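Local atomic coordinates of Tas1 (Pseudomonas aeruginosa, PDB entry 6OX6), a protein that pyrophosphorylates adenosine nucleotides to make (p)ppApp, acting as a type VI secretion toxin that depletes ADP and ATP in competitor cells. Residues A289-K292 and I293-Y297; K298-P301 and T302-K305; N339-P342 and L343-G347. All coordinates share one frame; numbering follows the deposited sequence.

Interaction 1: residues A289-K292 and I293-Y297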
loop_
_atom_site.group_PDB
_atom_site.type_symbol
_atom_site.label_atom_id
_atom_site.label_comp_id
_atom_site.label_asym_id
_atom_site.label_seq_id
_atom_site.Cartn_x
_atom_site.Cartn_y
_atom_site.Cartn_z
ATOM N N ALA A 289 -2.424 6.286 -14.050
ATOM C CA ALA A 289 -2.997 7.199 -13.074
ATOM C C ALA A 289 -4.504 7.279 -13.252
ATOM O O ALA A 289 -5.258 7.170 -12.284
ATOM C CB ALA A 289 -2.360 8.579 -13.216
HETATM N N MSE A 290 -4.959 7.425 -14.494
HETATM C CA MSE A 290 -6.383 7.486 -14.756
HETATM C C MSE A 290 -7.122 6.211 -14.441
HETATM O O MSE A 290 -8.213 6.264 -13.867
HETATM C CB MSE A 290 -6.673 7.889 -16.219
HETATM C CG MSE A 290 -6.375 9.349 -16.517
HETATM SE SE MSE A 290 -6.165 9.731 -18.396
HETATM C CE MSE A 290 -7.805 8.931 -19.044
ATOM N N GLN A 291 -6.521 5.075 -14.777
ATOM C CA GLN A 291 -7.124 3.778 -14.503
ATOM C C GLN A 291 -7.239 3.564 -12.997
ATOM O O GLN A 291 -8.240 3.035 -12.512
ATOM C CB GLN A 291 -6.300 2.656 -15.135
ATOM C CG GLN A 291 -6.612 2.407 -16.601
ATOM C CD GLN A 291 -8.091 2.183 -16.852
ATOM O OE1 GLN A 291 -8.939 2.886 -16.300
ATOM N NE2 GLN A 291 -8.407 1.201 -17.686
ATOM N N LYS A 292 -6.211 3.976 -12.259
ATOM C CA LYS A 292 -6.215 3.829 -10.800
ATOM C C LYS A 292 -7.230 4.768 -10.147
ATOM O O LYS A 292 -7.940 4.376 -9.208
ATOM C CB LYS A 292 -4.811 4.077 -10.253
ATOM C CG LYS A 292 -4.682 3.895 -8.758
ATOM C CD LYS A 292 -3.220 3.882 -8.353
ATOM C CE LYS A 292 -3.036 3.393 -6.921
ATOM N NZ LYS A 292 -1.587 3.276 -6.600
ATOM N N ILE A 293 -7.326 6.007 -10.633
ATOM C CA ILE A 293 -8.360 6.918 -10.132
ATOM C C ILE A 293 -9.746 6.347 -10.374
ATOM O O ILE A 293 -10.617 6.399 -9.496
ATOM C CB ILE A 293 -8.224 8.299 -10.791
ATOM C CG1 ILE A 293 -7.014 9.021 -10.201
ATOM C CG2 ILE A 293 -9.551 9.097 -10.631
ATOM C CD1 ILE A 293 -6.479 10.168 -11.106
ATOM N N ASN A 294 -9.988 5.834 -11.588
ATOM C CA ASN A 294 -11.308 5.310 -11.918
ATOM C C ASN A 294 -11.640 4.033 -11.145
ATOM O O ASN A 294 -12.796 3.841 -10.744
ATOM C CB ASN A 294 -11.413 5.051 -13.424
ATOM C CG ASN A 294 -11.395 6.343 -14.248
ATOM O OD1 ASN A 294 -11.763 7.408 -13.761
ATOM N ND2 ASN A 294 -10.968 6.237 -15.509
ATOM N N ASN A 295 -10.660 3.137 -10.945
ATOM C CA ASN A 295 -10.924 1.844 -10.317
ATOM C C ASN A 295 -10.858 1.895 -8.794
ATOM O O ASN A 295 -11.793 1.456 -8.118
ATOM C CB ASN A 295 -9.937 0.789 -10.811
ATOM C CG ASN A 295 -10.209 0.377 -12.231
ATOM O OD1 ASN A 295 -11.367 0.241 -12.645
ATOM N ND2 ASN A 295 -9.146 0.210 -13.004
ATOM N N ASP A 296 -9.739 2.363 -8.241
ATOM C CA ASP A 296 -9.638 2.440 -6.791
ATOM C C ASP A 296 -10.520 3.530 -6.213
ATOM O O ASP A 296 -11.126 3.344 -5.146
ATOM C CB ASP A 296 -8.193 2.679 -6.359
ATOM C CG ASP A 296 -7.304 1.464 -6.602
ATOM O OD1 ASP A 296 -7.834 0.342 -6.866
ATOM O OD2 ASP A 296 -6.066 1.637 -6.491
ATOM N N TYR A 297 -10.585 4.681 -6.883
ATOM C CA TYR A 297 -11.145 5.870 -6.269
ATOM C C TYR A 297 -12.421 6.338 -6.938
ATOM O O TYR A 297 -12.857 7.469 -6.679
ATOM C CB TYR A 297 -10.097 6.974 -6.258
ATOM C CG TYR A 297 -8.891 6.574 -5.468
ATOM C CD1 TYR A 297 -8.977 6.368 -4.084
ATOM C CD2 TYR A 297 -7.674 6.376 -6.091
ATOM C CE1 TYR A 297 -7.854 5.983 -3.340
ATOM C CE2 TYR A 297 -6.551 5.985 -5.369
ATOM C CZ TYR A 297 -6.640 5.788 -3.995
ATOM O OH TYR A 297 -5.497 5.406 -3.291
HETATM O O HOH W 1 -11.319 2.972 -16.662
#

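Interaction 2: residues K298-P301 and T302-K305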
loop_
_atom_site.group_PDB
_atom_site.type_symbol
_atom_site.label_atom_id
_atom_site.label_comp_id
_atom_site.label_asym_id
_atom_site.label_seq_id
_atom_site.Cartn_x
_atom_site.Cartn_y
_atom_site.Cartn_z
ATOM N N LYS A 298 -13.026 5.497 -7.778
ATOM C CA LYS A 298 -14.329 5.759 -8.407
ATOM C C LYS A 298 -14.372 7.106 -9.122
ATOM O O LYS A 298 -15.390 7.797 -9.108
ATOM C CB LYS A 298 -15.471 5.654 -7.391
ATOM C CG LYS A 298 -15.610 4.262 -6.771
ATOM C CD LYS A 298 -15.653 3.127 -7.809
ATOM C CE LYS A 298 -16.301 1.869 -7.202
ATOM N NZ LYS A 298 -16.310 0.727 -8.209
ATOM N N GLY A 299 -13.257 7.483 -9.749
ATOM C CA GLY A 299 -13.195 8.643 -10.617
ATOM C C GLY A 299 -12.842 9.957 -9.953
ATOM O O GLY A 299 -12.797 10.990 -10.642
ATOM N N ASP A 300 -12.593 9.969 -8.643
ATOM C CA ASP A 300 -12.173 11.196 -7.983
ATOM C C ASP A 300 -10.662 11.284 -8.037
ATOM O O ASP A 300 -9.985 10.514 -7.343
ATOM C CB ASP A 300 -12.662 11.253 -6.535
ATOM C CG ASP A 300 -12.191 12.521 -5.803
ATOM O OD1 ASP A 300 -12.424 12.664 -4.582
ATOM O OD2 ASP A 300 -11.569 13.385 -6.451
ATOM N N PRO A 301 -10.092 12.232 -8.788
ATOM C CA PRO A 301 -8.630 12.343 -8.866
ATOM C C PRO A 301 -8.012 12.963 -7.632
ATOM O O PRO A 301 -6.790 12.880 -7.454
ATOM C CB PRO A 301 -8.428 13.266 -10.074
ATOM C CG PRO A 301 -9.561 14.238 -9.923
ATOM C CD PRO A 301 -10.747 13.407 -9.404
ATOM N N THR A 302 -8.795 13.598 -6.767
ATOM C CA THR A 302 -8.144 14.152 -5.590
ATOM C C THR A 302 -7.841 13.090 -4.545
ATOM O O THR A 302 -7.181 13.402 -3.542
ATOM C CB THR A 302 -8.989 15.269 -4.980
ATOM O OG1 THR A 302 -10.173 14.707 -4.389
ATOM C CG2 THR A 302 -9.377 16.286 -6.050
ATOM N N LYS A 303 -8.291 11.846 -4.761
ATOM C CA LYS A 303 -8.079 10.761 -3.808
ATOM C C LYS A 303 -6.811 9.964 -4.069
ATOM O O LYS A 303 -6.413 9.173 -3.202
ATOM C CB LYS A 303 -9.274 9.800 -3.824
ATOM C CG LYS A 303 -10.521 10.364 -3.178
ATOM C CD LYS A 303 -11.576 9.309 -2.929
ATOM C CE LYS A 303 -12.771 9.924 -2.164
ATOM N NZ LYS A 303 -13.629 10.768 -3.077
ATOM N N ILE A 304 -6.171 10.119 -5.240
ATOM C CA ILE A 304 -4.993 9.307 -5.535
ATOM C C ILE A 304 -3.782 9.904 -4.831
ATOM O O ILE A 304 -3.578 11.126 -4.823
ATOM C CB ILE A 304 -4.764 9.190 -7.055
ATOM C CG1 ILE A 304 -3.568 8.281 -7.333
ATOM C CG2 ILE A 304 -4.543 10.560 -7.688
ATOM C CD1 ILE A 304 -3.457 7.860 -8.815
ATOM N N LYS A 305 -2.953 9.037 -4.247
ATOM C CA LYS A 305 -1.909 9.487 -3.340
ATOM C C LYS A 305 -0.493 9.160 -3.805
ATOM O O LYS A 305 0.470 9.572 -3.140
ATOM C CB LYS A 305 -2.157 8.894 -1.945
ATOM C CG LYS A 305 -3.598 9.133 -1.464
ATOM C CD LYS A 305 -3.849 8.604 -0.048
ATOM C CE LYS A 305 -5.294 8.878 0.412
ATOM N NZ LYS A 305 -6.320 8.200 -0.465
HETATM O O HOH W 2 -4.722 13.360 -5.867
#

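Interaction 3: residues N339-P342 and L343-G347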
loop_
_atom_site.group_PDB
_atom_site.type_symbol
_atom_site.label_atom_id
_atom_site.label_comp_id
_atom_site.label_asym_id
_atom_site.label_seq_id
_atom_site.Cartn_x
_atom_site.Cartn_y
_atom_site.Cartn_z
ATOM N N ASN A 339 3.068 -9.397 11.947
ATOM C CA ASN A 339 2.149 -10.187 12.765
ATOM C C ASN A 339 0.683 -9.860 12.518
ATOM O O ASN A 339 -0.180 -10.617 12.972
ATOM C CB ASN A 339 2.458 -10.011 14.254
ATOM C CG ASN A 339 3.882 -10.455 14.613
ATOM O OD1 ASN A 339 4.373 -11.499 14.136
ATOM N ND2 ASN A 339 4.572 -9.628 15.414
ATOM N N ALA A 340 0.383 -8.781 11.797
ATOM C CA ALA A 340 -0.994 -8.408 11.474
ATOM C C ALA A 340 -1.335 -8.609 10.004
ATOM O O ALA A 340 -2.373 -9.195 9.672
ATOM C CB ALA A 340 -1.236 -6.941 11.870
ATOM N N ASP A 341 -0.484 -8.135 9.107
ATOM C CA ASP A 341 -0.651 -8.364 7.679
ATOM C C ASP A 341 -0.824 -9.866 7.390
ATOM O O ASP A 341 0.051 -10.663 7.765
ATOM C CB ASP A 341 0.576 -7.805 6.968
ATOM C CG ASP A 341 0.589 -8.098 5.475
ATOM O OD1 ASP A 341 -0.472 -8.382 4.873
ATOM O OD2 ASP A 341 1.683 -8.013 4.890
ATOM N N PRO A 342 -1.909 -10.285 6.716
ATOM C CA PRO A 342 -2.065 -11.718 6.407
ATOM C C PRO A 342 -0.899 -12.282 5.623
ATOM O O PRO A 342 -0.626 -13.488 5.701
ATOM C CB PRO A 342 -3.352 -11.766 5.568
ATOM C CG PRO A 342 -4.044 -10.467 5.823
ATOM C CD PRO A 342 -2.960 -9.472 6.061
ATOM N N LEU A 343 -0.206 -11.446 4.861
ATOM C CA LEU A 343 0.939 -11.884 4.082
ATOM C C LEU A 343 2.274 -11.699 4.804
ATOM O O LEU A 343 3.306 -12.025 4.227
ATOM C CB LEU A 343 0.976 -11.134 2.749
ATOM C CG LEU A 343 -0.306 -11.176 1.887
ATOM C CD1 LEU A 343 0.001 -10.577 0.480
ATOM C CD2 LEU A 343 -0.896 -12.538 1.761
ATOM N N GLY A 344 2.287 -11.187 6.029
ATOM C CA GLY A 344 3.515 -11.162 6.819
ATOM C C GLY A 344 4.561 -10.165 6.376
ATOM O O GLY A 344 5.707 -10.231 6.844
ATOM N N TYR A 345 4.197 -9.214 5.526
ATOM C CA TYR A 345 5.142 -8.204 5.090
ATOM C C TYR A 345 5.405 -7.213 6.232
ATOM O O TYR A 345 4.612 -7.090 7.171
ATOM C CB TYR A 345 4.589 -7.500 3.838
ATOM C CG TYR A 345 5.488 -6.427 3.231
ATOM C CD1 TYR A 345 5.066 -5.109 3.166
ATOM C CD2 TYR A 345 6.752 -6.740 2.746
ATOM C CE1 TYR A 345 5.883 -4.111 2.619
ATOM C CE2 TYR A 345 7.574 -5.768 2.191
ATOM C CZ TYR A 345 7.122 -4.458 2.128
ATOM O OH TYR A 345 7.909 -3.473 1.601
ATOM N N SER A 346 6.564 -6.545 6.183
ATOM C CA SER A 346 6.842 -5.451 7.112
ATOM C C SER A 346 7.505 -4.301 6.367
ATOM O O SER A 346 8.181 -4.504 5.360
ATOM C CB SER A 346 7.725 -5.889 8.303
ATOM O OG SER A 346 8.883 -6.572 7.857
ATOM N N GLY A 347 7.290 -3.090 6.858
ATOM C CA GLY A 347 7.737 -1.899 6.164
ATOM C C GLY A 347 6.915 -0.703 6.604
ATOM O O GLY A 347 6.023 -0.805 7.440
#

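Interaction 1: residues A289-K292 and I293-Y297
The backbone N of I293 donates to A289 O at 2.9 Å with an N-H...O angle of 164°, one of four successive i to i+4 bonds that run from A289-K292 to I293-D296. These bonds bend further from linear along the chain, and the fourth, D296 N to K292 O at 2.9 Å, closes at 138°. The side chains of I293, N294 and N295 fold back beside their own backbone N, each coming to rest next to the carbonyl one turn earlier. N294 ND2 lies 3.2 Å from M290 O, but the angle there is poor and no bond forms; its amide is instead bonded to the carbonyl of Q244. Side-chain amides of Q291 and N294 stand nearly perpendicular, with OE1 and ND2 4.0 Å from each other.

K292 extends past D296. With CG anti to the backbone N (chi1 -178°), its straight chain crosses the D296 side chain on a slant, and CG and CE each approach D296 OD2 to 3.5 Å. The ammonium overshoots: K292 NZ and D296 OD2 are 4.8 Å apart, too far for a salt bridge, though the opposite charges may still attract weakly. NZ is salt-bridged to D306 of the same chain, while OD2 is salt-bridged to R53 of the Pa14_01140 chain, the immunity protein. Y297, which follows the helix, has its hydroxyl hydrogen-bonded to E21 and R53 of that chain. On another side, A289, M290 and I293 pack on F249 of helix 249-253. This division, with apolar residues against a neighbouring helix and K292 and D296 on the polar side, is that of an amphipathic alpha-helix, here the C-terminal part of helix 286-296.

Interaction 2: residues K298-P301 and T302-K305
The side chains of D300 and K303 meet at about a right angle, whereas D300 and T302 approach on a slant, and the two oxygens of the one carboxylate are engaged separately. D300 OD1 receives the ammonium of K303 at its anti lone pair, the NZ to OD1 distance of 2.7 Å marking a salt bridge. The lysine reaches it by a bend at its far end (chi4 76°), after CG has passed D300 OD1 at 3.3 Å. D300 OD2 is gripped twice from one face of its plane. T302 OG1 donates to it at 2.8 Å on the syn side, slightly out of plane, and T302 N at 2.8 Å from well above the plane. The bond from T302 N to the carboxylate two residues earlier, with P301 between, defines an Asx turn. A weak backbone bond, K303 N to D300 O at 3.4 Å, supports the same reversal.

K303 NZ is also salt-bridged to E41 of the Pa14_01140 chain, and the lysine makes a cation-pi contact with F38 there. The ammonium thus sits between a carboxylate of the toxin and one of the immunity protein, which would probably offset the repulsion of the two acids and favour a charged lysine.

Interaction 3: residues N339-P342 and L343-G347
The carboxylate of D341 overlaps the backbone from L343 to Y345, its CG lying 3.5 Å from L343 N and 3.6 Å from G344 N. CG is anti to the aspartate's own backbone N (chi1 175°), which sets the carboxylate over the peptide groups of L343 to Y345. OD1 accepts from L343 N at 3.1 Å; the N-H...O angle is 163°, yet the donor stands almost directly above the carboxylate plane. OD2 accepts from Y345 N at 2.9 Å, also from above the plane though less steeply. Each oxygen therefore holds a different peptide N-H, and together they fix the rotation of the acid.

The backbone makes the third link, G344 N to D341 O at 2.9 Å, closing a type I beta turn from D341 to G344. Because L343 N also reaches D341 OD1, an Asx turn is superimposed on the beta turn, with P342 at the second position of both. G344, the last residue of the turn, has positive phi, a conformation that favours glycine. Beyond it, Y345 CB lies 3.1 Å from D341 OD2, and the tyrosine ring is turned nearly perpendicular to the carboxylate (86° between planes).

The acid has a further partner across the complex, since OD2 is salt-bridged to R60 of the Pa14_01140 chain. Within the toxin, the turn belongs to the connection between the antiparallel neighbours 332-336 and 347-353. L343 packs on Y406 and W409 of helix 402-410, Y345 meets M369 and K373 of helix 367-373, and R427 NH1 of helix 419-435 is hydrogen-bonded to P342 O.

How the interactions relate
Interactions 1 and 2 form one region, with centres about 7 Å apart: the end of helix 286-296 and the loop leading to strand 308-313. They touch directly, Y297 CD1 packing on K303 CB at 3.5 Å and I293 O probably accepting from G299 N. Interaction 3 lies apart, its centre about 25 Å from that of interaction 1, in the loop joining strands 332-336 and 347-353, and is the more buried. The chemistry follows the setting. Interaction 1 rests on helical backbone bonds, whereas interactions 2 and 3 each centre on an aspartate preceding a proline and capturing backbone N-H groups, in 2 alongside a lysine salt bridge. All three also have charged contacts with the immunity protein.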